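Local coordinates for protein 2-C-methyl-D-erythritol 4-phosphate cytidylyltransferase (Anaerococcus prevotii, PDB 4KT7) that probably transfers a cytidylyl group from CTP to 2-C-methyl-D-erythritol 4-phosphate, releasing diphosphate, in the DXP pathway to isoprenoid precursors, at residues G111-A116 with N215-T220. Sequence-based numbering, arbitrary orientation.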
loop_
_atom_site.group_PDB
_atom_site.type_symbol
_atom_site.label_atom_id
_atom_site.label_comp_id
_atom_site.label_asym_id
_atom_site.label_seq_id
_atom_site.Cartn_x
_atom_site.Cartn_y
_atom_site.Cartn_z
ATOM N N GLY A 111 10.280 13.809 -7.604
ATOM C CA GLY A 111 10.720 14.844 -6.695
ATOM C C GLY A 111 10.088 14.765 -5.310
ATOM O O GLY A 111 10.705 15.187 -4.322
ATOM N N VAL A 112 8.870 14.229 -5.214
ATOM C CA VAL A 112 8.211 14.133 -3.909
ATOM C C VAL A 112 8.432 12.806 -3.172
ATOM O O VAL A 112 7.618 12.436 -2.317
ATOM C CB VAL A 112 6.691 14.442 -3.986
ATOM C CG1 VAL A 112 6.460 15.892 -4.420
ATOM C CG2 VAL A 112 5.990 13.476 -4.930
ATOM N N ARG A 113 9.508 12.093 -3.510
ATOM C CA ARG A 113 9.944 10.923 -2.740
ATOM C C ARG A 113 11.301 11.234 -2.121
ATOM O O ARG A 113 12.342 10.806 -2.621
ATOM C CB ARG A 113 10.020 9.654 -3.609
ATOM C CG ARG A 113 8.665 9.103 -4.096
ATOM C CD ARG A 113 8.817 7.779 -4.825
ATOM N NE ARG A 113 7.545 7.267 -5.360
ATOM C CZ ARG A 113 6.752 6.406 -4.723
ATOM N NH1 ARG A 113 7.097 5.947 -3.526
ATOM N NH2 ARG A 113 5.614 6.004 -5.283
ATOM N N PRO A 114 11.299 12.010 -1.031
ATOM C CA PRO A 114 12.532 12.577 -0.471
ATOM C C PRO A 114 13.395 11.578 0.293
ATOM O O PRO A 114 14.554 11.886 0.594
ATOM C CB PRO A 114 12.002 13.640 0.504
ATOM C CG PRO A 114 10.679 13.076 0.947
ATOM C CD PRO A 114 10.102 12.441 -0.289
ATOM N N PHE A 115 12.848 10.409 0.617
ATOM C CA PHE A 115 13.539 9.521 1.547
ATOM C C PHE A 115 14.301 8.358 0.900
ATOM O O PHE A 115 14.964 7.598 1.609
ATOM C CB PHE A 115 12.573 9.009 2.623
ATOM C CG PHE A 115 11.877 10.107 3.388
ATOM C CD1 PHE A 115 12.584 11.202 3.860
ATOM C CD2 PHE A 115 10.508 10.053 3.611
ATOM C CE1 PHE A 115 11.940 12.217 4.568
ATOM C CE2 PHE A 115 9.855 11.071 4.306
ATOM C CZ PHE A 115 10.578 12.147 4.788
ATOM N N ALA A 116 14.232 8.219 -0.423
ATOM C CA ALA A 116 15.032 7.187 -1.104
ATOM C C ALA A 116 16.504 7.386 -0.742
ATOM O O ALA A 116 17.032 8.484 -0.867
ATOM C CB ALA A 116 14.822 7.235 -2.630
ATOM N N ASN A 215 10.358 4.814 1.648
ATOM C CA ASN A 215 10.429 5.680 0.459
ATOM C C ASN A 215 9.029 6.069 -0.054
ATOM O O ASN A 215 8.649 5.765 -1.192
ATOM C CB ASN A 215 11.239 4.980 -0.631
ATOM C CG ASN A 215 11.533 5.869 -1.827
ATOM O OD1 ASN A 215 11.523 7.110 -1.728
ATOM N ND2 ASN A 215 11.817 5.231 -2.974
ATOM N N ILE A 216 8.270 6.767 0.784
ATOM C CA ILE A 216 6.896 7.123 0.444
ATOM C C ILE A 216 6.802 8.401 -0.394
ATOM O O ILE A 216 7.711 9.240 -0.369
ATOM C CB ILE A 216 6.080 7.311 1.717
ATOM C CG1 ILE A 216 6.715 8.423 2.556
ATOM C CG2 ILE A 216 6.065 6.012 2.512
ATOM C CD1 ILE A 216 5.849 8.915 3.711
ATOM N N LYS A 217 5.692 8.535 -1.127
ATOM C CA LYS A 217 5.365 9.733 -1.900
ATOM C C LYS A 217 4.695 10.771 -0.986
ATOM O O LYS A 217 3.821 10.419 -0.180
ATOM C CB LYS A 217 4.391 9.342 -3.010
ATOM C CG LYS A 217 4.557 10.074 -4.322
ATOM C CD LYS A 217 3.413 9.728 -5.266
ATOM C CE LYS A 217 3.696 10.158 -6.706
ATOM N NZ LYS A 217 3.781 11.638 -6.890
ATOM N N ILE A 218 5.096 12.040 -1.101
ATOM C CA ILE A 218 4.504 13.096 -0.274
ATOM C C ILE A 218 3.614 14.012 -1.106
ATOM O O ILE A 218 4.116 14.882 -1.818
ATOM C CB ILE A 218 5.582 13.971 0.407
ATOM C CG1 ILE A 218 6.634 13.103 1.106
ATOM C CG2 ILE A 218 4.941 14.957 1.380
ATOM C CD1 ILE A 218 6.073 12.157 2.121
ATOM N N THR A 219 2.298 13.823 -1.021
ATOM C CA THR A 219 1.362 14.669 -1.766
ATOM C C THR A 219 0.238 15.256 -0.899
ATOM O O THR A 219 -0.081 16.444 -1.001
ATOM C CB THR A 219 0.758 13.930 -2.985
ATOM O OG1 THR A 219 0.161 12.702 -2.556
ATOM C CG2 THR A 219 1.841 13.631 -4.035
ATOM N N THR A 220 -0.350 14.431 -0.037
ATOM C CA THR A 220 -1.502 14.857 0.763
ATOM C C THR A 220 -1.078 15.352 2.139
ATOM O O THR A 220 0.047 15.109 2.574
ATOM C CB THR A 220 -2.518 13.709 0.953
ATOM O OG1 THR A 220 -2.008 12.786 1.928
ATOM C CG2 THR A 220 -2.756 12.974 -0.372
HETATM O O HOH W 1 10.555 8.991 -0.187
#
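Val112 O takes the backbone hydrogen bond from Ile218 N at 2.8 Å. Lys217 CA adds a CA-H...O contact to the same oxygen. A second, weak bond runs from Arg113 NH1 to Asn215 O, also 2.8 Å, with an N-H...O angle of only 127°. The Arg113 chain is extended from CG to NE and crosses the Asn215 side chain at about a right angle. Its guanidinium has Asn215 O at one edge and Lys217 CB over one face. Arg113 NE also forms a salt bridge with Asp110, the stronger polar partner of this side chain.

One water bridges the two loops. It accepts from Phe115 N and donates to Asn215 OD1 and to Ile216 O, the OD1 bond measuring 2.6 Å. Asn215 CG stands anti to the backbone N (chi1 -172°), and this brings OD1 to the water and beside Ala116. Asn215 ND2 is hydrogen-bonded to Thr167 O and Gln166 OE1.

Both segments are loops that follow strands of the central mixed sheet in this IspD-family, GT-A-type fold. Residues 111-116 lead from strand 105-110 to helix 118-127, with a type I turn at Arg113-Ala116. Residues 215-220 lead to helix 221-231, where Thr220 is the N-cap.

Apolar side chains also meet across the loops. Pro114 CD lies 3.8 Å from Ile218 CG1. Pro114 CG sits over one face of the ring of its own neighbour Phe115, while Ile216 CG1 meets that ring at its edge, 4.3 Å from Phe115 CD2. Val112 CG2 packs on Lys217 CG at 3.7 Å. Phe115 and Ile218 both reach Ala227 of helix 221-231.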